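Local coordinates for protein agarase (Pseudoalteromonas fuliginea, PDB 6XJ9) that probably hydrolyses agarose, as an agarase of glycoside hydrolase family 50 from a marine bacterium, at residues L59-I73 with A189-I203. Residues are numbered along the deposited sequence; the frame is centred on the assembly and turned at random.
Sequences LNVQFQSKKNSYASI and AISVQSTLHDKELAI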
loop_
_atom_site.group_PDB
_atom_site.type_symbol
_atom_site.label_atom_id
_atom_site.label_comp_id
_atom_site.label_asym_id
_atom_site.label_seq_id
_atom_site.Cartn_x
_atom_site.Cartn_y
_atom_site.Cartn_z
ATOM N N LEU A 59 -27.891 9.966 -7.239
ATOM C CA LEU A 59 -27.320 10.498 -8.465
ATOM C C LEU A 59 -25.988 9.809 -8.717
ATOM O O LEU A 59 -25.035 10.026 -7.973
ATOM C CB LEU A 59 -27.112 12.007 -8.333
ATOM C CG LEU A 59 -28.367 12.818 -8.024
ATOM C CD1 LEU A 59 -28.012 14.257 -7.699
ATOM C CD2 LEU A 59 -29.350 12.746 -9.181
ATOM N N ASN A 60 -25.945 8.969 -9.755
ATOM C CA ASN A 60 -24.693 8.368 -10.180
ATOM C C ASN A 60 -24.122 9.236 -11.295
ATOM O O ASN A 60 -24.802 9.543 -12.270
ATOM C CB ASN A 60 -24.828 6.878 -10.499
ATOM C CG ASN A 60 -25.414 6.085 -9.346
ATOM O OD1 ASN A 60 -24.687 5.456 -8.573
ATOM N ND2 ASN A 60 -26.730 6.113 -9.214
ATOM N N VAL A 61 -22.887 9.689 -11.086
ATOM C CA VAL A 61 -22.260 10.675 -11.945
ATOM C C VAL A 61 -21.022 10.015 -12.540
ATOM O O VAL A 61 -20.147 9.587 -11.786
ATOM C CB VAL A 61 -21.890 11.933 -11.135
ATOM C CG1 VAL A 61 -21.284 13.018 -12.014
ATOM C CG2 VAL A 61 -23.062 12.482 -10.326
ATOM N N GLN A 62 -20.999 9.873 -13.873
ATOM C CA GLN A 62 -19.818 9.410 -14.597
ATOM C C GLN A 62 -19.151 10.601 -15.277
ATOM O O GLN A 62 -19.593 11.050 -16.333
ATOM C CB GLN A 62 -20.188 8.332 -15.615
ATOM C CG GLN A 62 -20.390 6.961 -14.986
ATOM C CD GLN A 62 -21.353 6.094 -15.759
ATOM O OE1 GLN A 62 -21.639 6.338 -16.929
ATOM N NE2 GLN A 62 -21.869 5.070 -15.097
ATOM N N PHE A 63 -18.106 11.129 -14.627
ATOM C CA PHE A 63 -17.349 12.260 -15.136
ATOM C C PHE A 63 -16.516 11.790 -16.323
ATOM O O PHE A 63 -15.785 10.814 -16.220
ATOM C CB PHE A 63 -16.403 12.818 -14.065
ATOM C CG PHE A 63 -17.060 13.383 -12.828
ATOM C CD1 PHE A 63 -17.513 14.697 -12.802
ATOM C CD2 PHE A 63 -17.202 12.610 -11.685
ATOM C CE1 PHE A 63 -18.113 15.217 -11.661
ATOM C CE2 PHE A 63 -17.800 13.128 -10.546
ATOM C CZ PHE A 63 -18.252 14.433 -10.533
ATOM N N GLN A 64 -16.644 12.484 -17.456
ATOM C CA GLN A 64 -15.925 12.072 -18.651
ATOM C C GLN A 64 -14.566 12.768 -18.634
ATOM O O GLN A 64 -14.228 13.519 -19.545
ATOM C CB GLN A 64 -16.760 12.362 -19.903
ATOM C CG GLN A 64 -18.136 11.699 -19.891
ATOM C CD GLN A 64 -18.992 12.126 -21.060
ATOM O OE1 GLN A 64 -19.102 13.307 -21.389
ATOM N NE2 GLN A 64 -19.616 11.152 -21.706
ATOM N N SER A 65 -13.792 12.477 -17.580
ATOM C CA SER A 65 -12.614 13.240 -17.204
ATOM C C SER A 65 -11.364 12.759 -17.942
ATOM O O SER A 65 -10.348 13.452 -17.937
ATOM C CB SER A 65 -12.428 13.235 -15.699
ATOM O OG SER A 65 -12.593 11.926 -15.176
ATOM N N LYS A 66 -11.441 11.589 -18.585
ATOM C CA LYS A 66 -10.355 11.141 -19.445
ATOM C C LYS A 66 -10.205 12.088 -20.633
ATOM O O LYS A 66 -9.093 12.477 -20.974
ATOM C CB LYS A 66 -10.551 9.703 -19.939
ATOM C CG LYS A 66 -9.339 9.081 -20.631
ATOM C CD LYS A 66 -9.547 7.624 -20.982
ATOM C CE LYS A 66 -8.277 6.863 -21.308
ATOM N NZ LYS A 66 -7.684 7.304 -22.592
ATOM N N LYS A 67 -11.328 12.433 -21.266
ATOM C CA LYS A 67 -11.331 13.194 -22.508
ATOM C C LYS A 67 -11.443 14.692 -22.214
ATOM O O LYS A 67 -11.052 15.520 -23.031
ATOM C CB LYS A 67 -12.464 12.688 -23.416
ATOM C CG LYS A 67 -12.767 13.535 -24.652
ATOM C CD LYS A 67 -11.683 13.541 -25.739
ATOM C CE LYS A 67 -12.215 14.010 -27.081
ATOM N NZ LYS A 67 -11.148 14.152 -28.104
ATOM N N ASN A 68 -11.976 15.040 -21.038
ATOM C CA ASN A 68 -12.287 16.428 -20.741
ATOM C C ASN A 68 -11.616 16.807 -19.427
ATOM O O ASN A 68 -11.826 16.133 -18.423
ATOM C CB ASN A 68 -13.798 16.645 -20.646
ATOM C CG ASN A 68 -14.541 16.150 -21.868
ATOM O OD1 ASN A 68 -14.634 16.858 -22.867
ATOM N ND2 ASN A 68 -15.053 14.935 -21.808
ATOM N N SER A 69 -10.822 17.883 -19.458
ATOM C CA SER A 69 -9.964 18.276 -18.348
ATOM C C SER A 69 -10.795 18.935 -17.253
ATOM O O SER A 69 -10.321 19.093 -16.132
ATOM C CB SER A 69 -8.842 19.174 -18.799
ATOM O OG SER A 69 -9.354 20.319 -19.475
ATOM N N TYR A 70 -12.018 19.340 -17.607
ATOM C CA TYR A 70 -12.997 19.801 -16.638
ATOM C C TYR A 70 -14.311 19.057 -16.872
ATOM O O TYR A 70 -14.835 19.067 -17.981
ATOM C CB TYR A 70 -13.204 21.319 -16.727
ATOM C CG TYR A 70 -14.226 21.853 -15.752
ATOM C CD1 TYR A 70 -13.849 22.239 -14.475
ATOM C CD2 TYR A 70 -15.571 21.937 -16.090
ATOM C CE1 TYR A 70 -14.778 22.701 -13.555
ATOM C CE2 TYR A 70 -16.517 22.399 -15.182
ATOM C CZ TYR A 70 -16.114 22.785 -13.911
ATOM O OH TYR A 70 -17.021 23.264 -13.016
ATOM N N ALA A 71 -14.811 18.387 -15.827
ATOM C CA ALA A 71 -16.138 17.785 -15.820
ATOM C C ALA A 71 -16.832 18.164 -14.515
ATOM O O ALA A 71 -16.157 18.371 -13.506
ATOM C CB ALA A 71 -16.035 16.289 -15.960
ATOM N N SER A 72 -18.169 18.261 -14.529
ATOM C CA SER A 72 -18.852 18.737 -13.336
ATOM C C SER A 72 -20.338 18.370 -13.308
ATOM O O SER A 72 -20.966 18.127 -14.337
ATOM C CB SER A 72 -18.669 20.224 -13.174
ATOM O OG SER A 72 -19.504 20.936 -14.077
ATOM N N ILE A 73 -20.886 18.359 -12.089
ATOM C CA ILE A 73 -22.317 18.460 -11.867
ATOM C C ILE A 73 -22.544 19.743 -11.075
ATOM O O ILE A 73 -21.829 20.016 -10.106
ATOM C CB ILE A 73 -22.865 17.208 -11.149
ATOM C CG1 ILE A 73 -24.345 17.358 -10.775
ATOM C CG2 ILE A 73 -22.004 16.851 -9.942
ATOM C CD1 ILE A 73 -25.066 16.048 -10.589
ATOM N N ALA A 189 -21.084 23.565 -7.106
ATOM C CA ALA A 189 -20.484 22.779 -8.179
ATOM C C ALA A 189 -19.558 21.703 -7.607
ATOM O O ALA A 189 -18.706 21.988 -6.774
ATOM C CB ALA A 189 -19.735 23.695 -9.125
ATOM N N ILE A 190 -19.712 20.465 -8.090
ATOM C CA ILE A 190 -18.772 19.392 -7.809
ATOM C C ILE A 190 -18.061 19.067 -9.118
ATOM O O ILE A 190 -18.719 18.633 -10.059
ATOM C CB ILE A 190 -19.494 18.147 -7.241
ATOM C CG1 ILE A 190 -20.245 18.432 -5.933
ATOM C CG2 ILE A 190 -18.541 16.956 -7.109
ATOM C CD1 ILE A 190 -19.361 18.824 -4.763
ATOM N N SER A 191 -16.727 19.271 -9.165
ATOM C CA SER A 191 -15.972 19.062 -10.396
ATOM C C SER A 191 -14.805 18.088 -10.218
ATOM O O SER A 191 -14.321 17.864 -9.105
ATOM C CB SER A 191 -15.511 20.367 -11.019
ATOM O OG SER A 191 -14.597 21.054 -10.176
ATOM N N VAL A 192 -14.382 17.509 -11.351
ATOM C CA VAL A 192 -13.169 16.714 -11.481
ATOM C C VAL A 192 -12.260 17.426 -12.483
ATOM O O VAL A 192 -12.739 17.897 -13.515
ATOM C CB VAL A 192 -13.526 15.275 -11.896
ATOM C CG1 VAL A 192 -12.311 14.457 -12.310
ATOM C CG2 VAL A 192 -14.304 14.562 -10.792
ATOM N N GLN A 193 -10.961 17.539 -12.153
ATOM C CA GLN A 193 -10.072 18.458 -12.850
ATOM C C GLN A 193 -8.744 17.778 -13.172
ATOM O O GLN A 193 -8.119 17.172 -12.301
ATOM C CB GLN A 193 -9.864 19.733 -12.025
ATOM C CG GLN A 193 -11.142 20.551 -11.862
ATOM C CD GLN A 193 -10.951 21.820 -11.067
ATOM O OE1 GLN A 193 -9.839 22.327 -10.912
ATOM N NE2 GLN A 193 -12.048 22.330 -10.534
ATOM N N SER A 194 -8.341 17.892 -14.443
ATOM C CA SER A 194 -7.082 17.371 -14.967
ATOM C C SER A 194 -6.726 16.019 -14.355
ATOM O O SER A 194 -5.758 15.916 -13.598
ATOM C CB SER A 194 -5.958 18.358 -14.763
ATOM O OG SER A 194 -6.298 19.610 -15.321
ATOM N N THR A 195 -7.509 14.990 -14.686
ATOM C CA THR A 195 -7.149 13.636 -14.303
ATOM C C THR A 195 -6.503 12.951 -15.506
ATOM O O THR A 195 -6.418 13.540 -16.587
ATOM C CB THR A 195 -8.364 12.831 -13.814
ATOM O OG1 THR A 195 -9.304 12.719 -14.881
ATOM C CG2 THR A 195 -9.055 13.452 -12.618
ATOM N N LEU A 196 -6.060 11.708 -15.309
ATOM C CA LEU A 196 -5.707 10.866 -16.446
ATOM C C LEU A 196 -6.837 9.891 -16.758
ATOM O O LEU A 196 -6.877 9.332 -17.857
ATOM C CB LEU A 196 -4.386 10.143 -16.163
ATOM C CG LEU A 196 -3.208 11.071 -15.869
ATOM C CD1 LEU A 196 -1.953 10.266 -15.518
ATOM C CD2 LEU A 196 -2.947 12.008 -17.050
ATOM N N HIS A 197 -7.737 9.697 -15.783
ATOM C CA HIS A 197 -8.771 8.669 -15.841
ATOM C C HIS A 197 -10.165 9.282 -15.717
ATOM O O HIS A 197 -10.333 10.334 -15.095
ATOM C CB HIS A 197 -8.586 7.651 -14.699
ATOM C CG HIS A 197 -7.243 7.001 -14.649
ATOM N ND1 HIS A 197 -6.683 6.383 -15.743
ATOM C CD2 HIS A 197 -6.351 6.866 -13.641
ATOM C CE1 HIS A 197 -5.499 5.894 -15.421
ATOM N NE2 HIS A 197 -5.271 6.181 -14.133
ATOM N N ASP A 198 -11.158 8.590 -16.295
ATOM C CA ASP A 198 -12.562 8.798 -15.961
ATOM C C ASP A 198 -12.765 8.507 -14.471
ATOM O O ASP A 198 -12.199 7.553 -13.932
ATOM C CB ASP A 198 -13.506 7.904 -16.789
ATOM C CG ASP A 198 -13.694 8.313 -18.243
ATOM O OD1 ASP A 198 -13.496 9.504 -18.572
ATOM O OD2 ASP A 198 -14.050 7.438 -19.045
ATOM N N LYS A 199 -13.561 9.361 -13.807
ATOM C CA LYS A 199 -13.885 9.203 -12.398
ATOM C C LYS A 199 -15.400 9.086 -12.263
ATOM O O LYS A 199 -16.128 9.471 -13.176
ATOM C CB LYS A 199 -13.353 10.385 -11.583
ATOM C CG LYS A 199 -11.901 10.764 -11.865
ATOM C CD LYS A 199 -10.943 9.613 -11.676
ATOM C CE LYS A 199 -10.210 9.655 -10.358
ATOM N NZ LYS A 199 -9.114 10.652 -10.329
ATOM N N GLU A 200 -15.848 8.526 -11.132
ATOM C CA GLU A 200 -17.264 8.332 -10.866
ATOM C C GLU A 200 -17.592 8.780 -9.446
ATOM O O GLU A 200 -16.729 8.800 -8.565
ATOM C CB GLU A 200 -17.629 6.855 -10.950
ATOM C CG GLU A 200 -17.720 6.316 -12.367
ATOM C CD GLU A 200 -18.294 4.908 -12.396
ATOM O OE1 GLU A 200 -17.737 4.057 -13.110
ATOM O OE2 GLU A 200 -19.295 4.666 -11.698
ATOM N N LEU A 201 -18.869 9.090 -9.222
ATOM C CA LEU A 201 -19.297 9.530 -7.907
ATOM C C LEU A 201 -20.777 9.208 -7.745
ATOM O O LEU A 201 -21.562 9.367 -8.684
ATOM C CB LEU A 201 -19.026 11.032 -7.788
ATOM C CG LEU A 201 -19.250 11.655 -6.413
ATOM C CD1 LEU A 201 -18.143 11.267 -5.441
ATOM C CD2 LEU A 201 -19.342 13.162 -6.539
ATOM N N ALA A 202 -21.128 8.733 -6.545
ATOM C CA ALA A 202 -22.515 8.487 -6.183
ATOM C C ALA A 202 -22.926 9.460 -5.080
ATOM O O ALA A 202 -22.279 9.541 -4.043
ATOM C CB ALA A 202 -22.685 7.042 -5.759
ATOM N N ILE A 203 -24.010 10.203 -5.326
ATOM C CA ILE A 203 -24.488 11.210 -4.396
ATOM C C ILE A 203 -25.832 10.761 -3.820
ATOM O O ILE A 203 -26.831 10.703 -4.536
ATOM C CB ILE A 203 -24.575 12.569 -5.111
ATOM C CG1 ILE A 203 -23.239 12.934 -5.769
ATOM C CG2 ILE A 203 -25.076 13.653 -4.166
ATOM C CD1 ILE A 203 -23.325 14.063 -6.773
HETATM O O HOH W 1 -9.502 15.467 -16.450
HETATM O O HOH W 2 -13.561 10.622 -20.946
HETATM O O HOH W 3 -12.004 16.459 -15.547
#
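Phe63 and Val192 meet between the two layers of a β-sandwich, the fold expected of the carbohydrate-binding-module-like domain to which residues 59-73 and 189-203 belong. Each segment runs out along one layer and returns in the other: strand 59-63 pairs antiparallel with strand 199-203, strand 70-73 with strand 189-193. Leu59 with Ile203, Val61 with Leu201, Ala71 with Val192 and Ile73 with Ile190 are hydrogen-bonded pairs, for example Val61 N to Leu201 O (2.8 Å) and Val192 N to Ala71 O (2.9 Å). Leu59, Val61, Phe63, Leu201 and Ile203 turn inward from the first layer to face Ala71, Ile73, Ile190 and Val192 of the second. The Phe63 ring is sandwiched between two valines. Methyl CG2 of Val192 sits over the ring centre, 3.5 Å from the centroid of the Phe63 ring and 9° off the normal, a CH-pi contact, while Val61 CG1 covers the opposite face nearer its rim. With CG anti to its own carbonyl carbon (chi1 -63°), Phe63 brings CE2 to 3.7 Å from Leu201 CB at the ring edge. Replacing Phe63 by an alanine would probably open a gap between the layers and leave the Val192 methyl without the ring it rests on. Farther along, Ile73 and Ile190 lie side by side, and Val61 CG2 touches the CD1 end of Ile203. Glu200 and Gln62 run alongside each other on the other face of their layer, their carboxylate and amide planes 69° apart. The connecting loops are tied by polar groups: Asp198 OD1 accepts from Lys66 N (2.9 Å), and Arg650, beyond the segments, bonds to the carbonyls of Lys66 and Thr195. Val192 CG1 packs against Ser65 CB, whose hydroxyl OG donates in the carbonyl plane, on a lone pair, to His197 O (2.8 Å), an oxygen that also accepts from Thr195 OG1 at 2.6 Å.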